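N-acetylmuramoyl-L-alanine amidase AmiD (Escherichia coli, PDB 3D2Y) hydrolyses, as a zinc-dependent lipoprotein of the outer membrane, the amide link between N-acetylmuramoyl groups and L-alanine in cell-wall peptidoglycan fragments. Local coordinates at residues Ala25-Thr37 with Ile137-His151. Numbering follows the deposited sequence.
Sequences AYPRIKVLVIHYT and IIARYHIKPENVVAH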
loop_
_atom_site.group_PDB
_atom_site.type_symbol
_atom_site.label_atom_id
_atom_site.label_comp_id
_atom_site.label_asym_id
_atom_site.label_seq_id
_atom_site.Cartn_x
_atom_site.Cartn_y
_atom_site.Cartn_z
ATOM N N ALA A 25 17.771 -17.604 -0.144
ATOM C CA ALA A 25 18.217 -16.218 0.028
ATOM C C ALA A 25 17.177 -15.373 -0.718
ATOM O O ALA A 25 16.934 -15.623 -1.913
ATOM C CB ALA A 25 19.593 -16.060 -0.602
ATOM N N TYR A 26 16.594 -14.387 -0.027
ATOM C CA TYR A 26 15.419 -13.645 -0.485
ATOM C C TYR A 26 15.551 -12.209 -0.011
ATOM O O TYR A 26 16.186 -11.979 1.032
ATOM C CB TYR A 26 14.130 -14.247 0.115
ATOM C CG TYR A 26 13.972 -15.678 -0.316
ATOM C CD1 TYR A 26 14.271 -16.713 0.557
ATOM C CD2 TYR A 26 13.597 -15.994 -1.610
ATOM C CE1 TYR A 26 14.175 -18.024 0.162
ATOM C CE2 TYR A 26 13.498 -17.326 -2.013
ATOM C CZ TYR A 26 13.781 -18.330 -1.101
ATOM O OH TYR A 26 13.717 -19.664 -1.437
ATOM N N PRO A 27 14.957 -11.237 -0.759
ATOM C CA PRO A 27 14.965 -9.845 -0.285
ATOM C C PRO A 27 14.430 -9.644 1.129
ATOM O O PRO A 27 13.487 -10.341 1.594
ATOM C CB PRO A 27 14.046 -9.082 -1.277
ATOM C CG PRO A 27 13.950 -9.929 -2.495
ATOM C CD PRO A 27 14.302 -11.389 -2.081
ATOM N N ARG A 28 14.978 -8.633 1.798
ATOM C CA ARG A 28 14.353 -8.190 3.030
ATOM C C ARG A 28 13.142 -7.271 2.748
ATOM O O ARG A 28 12.292 -7.068 3.624
ATOM C CB ARG A 28 15.368 -7.477 3.903
ATOM C CG ARG A 28 16.593 -8.319 4.290
ATOM C CD ARG A 28 17.571 -7.472 5.151
ATOM N NE ARG A 28 18.760 -8.292 5.437
ATOM C CZ ARG A 28 18.819 -9.213 6.403
ATOM N NH1 ARG A 28 19.946 -9.886 6.521
ATOM N NH2 ARG A 28 17.785 -9.444 7.273
ATOM N N ILE A 29 13.097 -6.699 1.531
ATOM C CA ILE A 29 12.004 -5.819 1.142
ATOM C C ILE A 29 10.887 -6.659 0.476
ATOM O O ILE A 29 11.137 -7.383 -0.476
ATOM C CB ILE A 29 12.509 -4.656 0.220
ATOM C CG1 ILE A 29 13.510 -3.770 0.958
ATOM C CG2 ILE A 29 11.305 -3.848 -0.358
ATOM C CD1 ILE A 29 14.487 -2.984 0.070
ATOM N N LYS A 30 9.667 -6.567 0.990
ATOM C CA LYS A 30 8.551 -7.362 0.508
ATOM C C LYS A 30 7.318 -6.507 0.200
ATOM O O LYS A 30 6.396 -6.990 -0.439
ATOM C CB LYS A 30 8.131 -8.380 1.574
ATOM C CG LYS A 30 9.258 -9.381 1.984
ATOM C CD LYS A 30 9.307 -9.576 3.493
ATOM C CE LYS A 30 10.530 -10.221 4.028
ATOM N NZ LYS A 30 10.130 -11.638 4.323
ATOM N N VAL A 31 7.309 -5.250 0.660
ATOM C CA VAL A 31 6.097 -4.436 0.664
ATOM C C VAL A 31 6.371 -3.044 0.080
ATOM O O VAL A 31 7.442 -2.450 0.329
ATOM C CB VAL A 31 5.442 -4.390 2.102
ATOM C CG1 VAL A 31 4.258 -3.435 2.160
ATOM C CG2 VAL A 31 4.999 -5.830 2.573
ATOM N N LEU A 32 5.451 -2.599 -0.760
ATOM C CA LEU A 32 5.474 -1.213 -1.291
ATOM C C LEU A 32 4.261 -0.477 -0.804
ATOM O O LEU A 32 3.117 -0.842 -1.154
ATOM C CB LEU A 32 5.473 -1.234 -2.814
ATOM C CG LEU A 32 5.591 0.100 -3.543
ATOM C CD1 LEU A 32 6.843 0.850 -3.037
ATOM C CD2 LEU A 32 5.581 -0.032 -5.100
ATOM N N VAL A 33 4.499 0.555 0.011
ATOM C CA VAL A 33 3.427 1.342 0.624
ATOM C C VAL A 33 3.207 2.740 -0.063
ATOM O O VAL A 33 4.131 3.530 -0.172
ATOM C CB VAL A 33 3.667 1.587 2.143
ATOM C CG1 VAL A 33 2.497 2.353 2.740
ATOM C CG2 VAL A 33 3.851 0.265 2.904
ATOM N N ILE A 34 1.970 3.020 -0.471
ATOM C CA ILE A 34 1.630 4.305 -1.101
ATOM C C ILE A 34 1.018 5.283 -0.090
ATOM O O ILE A 34 0.107 4.919 0.658
ATOM C CB ILE A 34 0.671 4.119 -2.318
ATOM C CG1 ILE A 34 1.218 3.036 -3.256
ATOM C CG2 ILE A 34 0.553 5.396 -3.095
ATOM C CD1 ILE A 34 2.620 3.363 -3.856
ATOM N N HIS A 35 1.525 6.516 -0.090
ATOM C CA HIS A 35 1.055 7.586 0.814
ATOM C C HIS A 35 0.663 8.808 0.022
ATOM O O HIS A 35 1.156 8.969 -1.117
ATOM C CB HIS A 35 2.207 8.059 1.745
ATOM C CG HIS A 35 2.792 6.986 2.619
ATOM N ND1 HIS A 35 2.376 6.786 3.919
ATOM C CD2 HIS A 35 3.786 6.093 2.392
ATOM C CE1 HIS A 35 3.064 5.788 4.442
ATOM N NE2 HIS A 35 3.913 5.336 3.530
ATOM N N TYR A 36 -0.143 9.692 0.610
ATOM C CA TYR A 36 -0.125 11.124 0.210
ATOM C C TYR A 36 0.467 12.002 1.320
ATOM O O TYR A 36 0.492 11.618 2.503
ATOM C CB TYR A 36 -1.487 11.706 -0.292
ATOM C CG TYR A 36 -2.661 11.568 0.660
ATOM C CD1 TYR A 36 -2.613 12.061 1.981
ATOM C CD2 TYR A 36 -3.841 10.916 0.250
ATOM C CE1 TYR A 36 -3.684 11.875 2.855
ATOM C CE2 TYR A 36 -4.941 10.767 1.122
ATOM C CZ TYR A 36 -4.844 11.233 2.429
ATOM O OH TYR A 36 -5.904 11.079 3.325
ATOM N N THR A 37 0.871 13.209 0.942
ATOM C CA THR A 37 1.622 14.090 1.846
ATOM C C THR A 37 0.694 14.937 2.700
ATOM O O THR A 37 1.053 15.347 3.800
ATOM C CB THR A 37 2.568 15.047 1.065
ATOM O OG1 THR A 37 1.850 15.939 0.189
ATOM C CG2 THR A 37 3.554 14.307 0.269
ATOM N N ILE A 137 10.679 -1.051 -8.813
ATOM C CA ILE A 137 10.758 -1.519 -7.423
ATOM C C ILE A 137 10.236 -2.935 -7.259
ATOM O O ILE A 137 10.923 -3.808 -6.670
ATOM C CB ILE A 137 10.060 -0.531 -6.432
ATOM C CG1 ILE A 137 10.770 0.811 -6.475
ATOM C CG2 ILE A 137 10.180 -1.073 -4.995
ATOM C CD1 ILE A 137 9.939 1.924 -5.828
ATOM N N ILE A 138 9.044 -3.166 -7.813
ATOM C CA ILE A 138 8.403 -4.483 -7.834
ATOM C C ILE A 138 9.276 -5.556 -8.528
ATOM O O ILE A 138 9.419 -6.653 -8.000
ATOM C CB ILE A 138 6.991 -4.384 -8.471
ATOM C CG1 ILE A 138 6.042 -3.617 -7.528
ATOM C CG2 ILE A 138 6.489 -5.767 -8.879
ATOM C CD1 ILE A 138 4.871 -2.949 -8.205
ATOM N N ALA A 139 9.888 -5.232 -9.679
ATOM C CA ALA A 139 10.865 -6.129 -10.321
ATOM C C ALA A 139 12.079 -6.432 -9.463
ATOM O O ALA A 139 12.525 -7.607 -9.376
ATOM C CB ALA A 139 11.316 -5.579 -11.731
ATOM N N ARG A 140 12.641 -5.378 -8.866
ATOM C CA ARG A 140 13.905 -5.493 -8.145
ATOM C C ARG A 140 13.822 -6.533 -7.001
ATOM O O ARG A 140 14.762 -7.330 -6.805
ATOM C CB ARG A 140 14.335 -4.112 -7.644
ATOM C CG ARG A 140 15.688 -4.100 -6.987
ATOM C CD ARG A 140 16.409 -2.820 -7.237
ATOM N NE ARG A 140 15.600 -1.665 -6.886
ATOM C CZ ARG A 140 15.265 -0.692 -7.725
ATOM N NH1 ARG A 140 15.702 -0.701 -8.979
ATOM N NH2 ARG A 140 14.510 0.313 -7.296
ATOM N N TYR A 141 12.680 -6.535 -6.297
ATOM C CA TYR A 141 12.470 -7.313 -5.051
ATOM C C TYR A 141 11.481 -8.441 -5.191
ATOM O O TYR A 141 11.184 -9.157 -4.223
ATOM C CB TYR A 141 12.109 -6.393 -3.869
ATOM C CG TYR A 141 13.142 -5.329 -3.675
ATOM C CD1 TYR A 141 14.445 -5.660 -3.268
ATOM C CD2 TYR A 141 12.855 -3.996 -3.972
ATOM C CE1 TYR A 141 15.412 -4.681 -3.098
ATOM C CE2 TYR A 141 13.820 -3.018 -3.820
ATOM C CZ TYR A 141 15.084 -3.358 -3.382
ATOM O OH TYR A 141 16.057 -2.387 -3.243
ATOM N N HIS A 142 10.978 -8.603 -6.411
ATOM C CA HIS A 142 9.895 -9.542 -6.718
ATOM C C HIS A 142 8.680 -9.379 -5.800
ATOM O O HIS A 142 8.172 -10.343 -5.211
ATOM C CB HIS A 142 10.404 -10.972 -6.673
ATOM C CG HIS A 142 11.149 -11.385 -7.896
ATOM N ND1 HIS A 142 12.433 -10.966 -8.163
ATOM C CD2 HIS A 142 10.785 -12.178 -8.932
ATOM C CE1 HIS A 142 12.830 -11.485 -9.309
ATOM N NE2 HIS A 142 11.852 -12.231 -9.793
ATOM N N ILE A 143 8.256 -8.134 -5.631
ATOM C CA ILE A 143 7.157 -7.817 -4.737
ATOM C C ILE A 143 5.874 -8.385 -5.328
ATOM O O ILE A 143 5.638 -8.227 -6.521
ATOM C CB ILE A 143 7.061 -6.283 -4.552
ATOM C CG1 ILE A 143 8.290 -5.816 -3.775
ATOM C CG2 ILE A 143 5.734 -5.913 -3.862
ATOM C CD1 ILE A 143 8.274 -4.312 -3.410
ATOM N N LYS A 144 5.102 -9.126 -4.523
ATOM C CA LYS A 144 3.881 -9.806 -4.999
ATOM C C LYS A 144 2.797 -8.755 -5.078
ATOM O O LYS A 144 2.869 -7.796 -4.308
ATOM C CB LYS A 144 3.437 -10.889 -4.020
ATOM C CG LYS A 144 4.365 -12.091 -4.048
ATOM C CD LYS A 144 3.862 -13.218 -3.185
ATOM C CE LYS A 144 4.208 -12.982 -1.714
ATOM N NZ LYS A 144 4.453 -14.287 -0.991
ATOM N N PRO A 145 1.824 -8.908 -6.029
ATOM C CA PRO A 145 0.832 -7.857 -6.226
ATOM C C PRO A 145 0.099 -7.436 -4.922
ATOM O O PRO A 145 -0.127 -6.246 -4.700
ATOM C CB PRO A 145 -0.124 -8.460 -7.260
ATOM C CG PRO A 145 0.698 -9.468 -8.017
ATOM C CD PRO A 145 1.624 -10.038 -6.961
ATOM N N GLU A 146 -0.302 -8.400 -4.101
ATOM C CA GLU A 146 -1.059 -8.089 -2.860
ATOM C C GLU A 146 -0.249 -7.277 -1.828
ATOM O O GLU A 146 -0.806 -6.745 -0.871
ATOM C CB GLU A 146 -1.656 -9.353 -2.218
ATOM C CG GLU A 146 -0.628 -10.261 -1.611
ATOM C CD GLU A 146 -0.020 -11.280 -2.579
ATOM O OE1 GLU A 146 -0.115 -11.158 -3.816
ATOM O OE2 GLU A 146 0.607 -12.225 -2.074
ATOM N N ASN A 147 1.055 -7.157 -2.052
ATOM C CA ASN A 147 1.903 -6.400 -1.143
ATOM C C ASN A 147 2.232 -4.988 -1.655
ATOM O O ASN A 147 3.128 -4.310 -1.148
ATOM C CB ASN A 147 3.136 -7.256 -0.799
ATOM C CG ASN A 147 2.758 -8.466 0.042
ATOM O OD1 ASN A 147 1.882 -8.383 0.878
ATOM N ND2 ASN A 147 3.415 -9.593 -0.190
ATOM N N VAL A 148 1.471 -4.529 -2.649
ATOM C CA VAL A 148 1.447 -3.095 -2.978
ATOM C C VAL A 148 0.204 -2.499 -2.275
ATOM O O VAL A 148 -0.922 -2.820 -2.628
ATOM C CB VAL A 148 1.358 -2.870 -4.530
ATOM C CG1 VAL A 148 1.509 -1.391 -4.825
ATOM C CG2 VAL A 148 2.424 -3.712 -5.247
ATOM N N VAL A 149 0.405 -1.682 -1.248
ATOM C CA VAL A 149 -0.695 -1.385 -0.323
ATOM C C VAL A 149 -0.770 0.087 -0.055
ATOM O O VAL A 149 0.198 0.858 -0.305
ATOM C CB VAL A 149 -0.529 -2.108 1.056
ATOM C CG1 VAL A 149 -0.662 -3.657 0.894
ATOM C CG2 VAL A 149 0.855 -1.706 1.731
ATOM N N ALA A 150 -1.937 0.459 0.438
ATOM C CA ALA A 150 -2.175 1.767 1.004
ATOM C C ALA A 150 -1.655 1.787 2.424
ATOM O O ALA A 150 -1.686 0.793 3.129
ATOM C CB ALA A 150 -3.704 2.045 1.038
ATOM N N HIS A 151 -1.216 2.954 2.863
ATOM C CA HIS A 151 -0.933 3.115 4.291
ATOM C C HIS A 151 -2.179 2.747 5.137
ATOM O O HIS A 151 -2.080 2.176 6.244
ATOM C CB HIS A 151 -0.613 4.553 4.514
ATOM C CG HIS A 151 0.072 4.849 5.822
ATOM N ND1 HIS A 151 0.270 6.139 6.269
ATOM C CD2 HIS A 151 0.631 4.043 6.751
ATOM C CE1 HIS A 151 0.938 6.115 7.409
ATOM N NE2 HIS A 151 1.146 4.854 7.731
HETATM O O HOH W 1 10.314 -9.515 -1.709
HETATM O O HOH W 2 5.918 -9.306 -1.783
#
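A water held by three bonds joins the chains: it donates to K30 O at 2.7 Å and accepts from K144 N at 2.9 Å and N147 ND2 at 3.0 Å. A second water, also ahead of the strand pairing, links I29 O to Y141 O.

I29 lays CD1 over one face of the Y141 ring, 3.9 Å from its centroid, while R140 CG covers the opposite face and E78 holds the hydroxyl. An alanine in place of Y141 would probably leave I29 CD1 without its aromatic floor and E78 without this hydroxyl partner.

The parallel pairing then runs from L32 N on N147 O through V149 N on L32 O (2.8 Å) and I34 N on V149 O (2.8 Å) to H151 N on I34 O. Beta-branched V33 and V149 suit extended strands and meet through CG2 atoms at 3.8 Å; the longer L32 reaches from the other face to I137 and I138.

At the catalytic end two zinc-binding histidines meet edge-to-face, H35 CE1 over the H151 ring with planes at 63°. H84 ND1 bonds H35 NE2, A85 O bonds H151 NE2, and D161, the third zinc-binding residue, bonds H151 ND1.

Strand 148-150 thus borders the mixed sheet beside strand 31-36, whose other neighbour is strand 100-105; helix 124-141 packs against the L32 face, and W168 of helix 168-173 touches I34, V148 and A150.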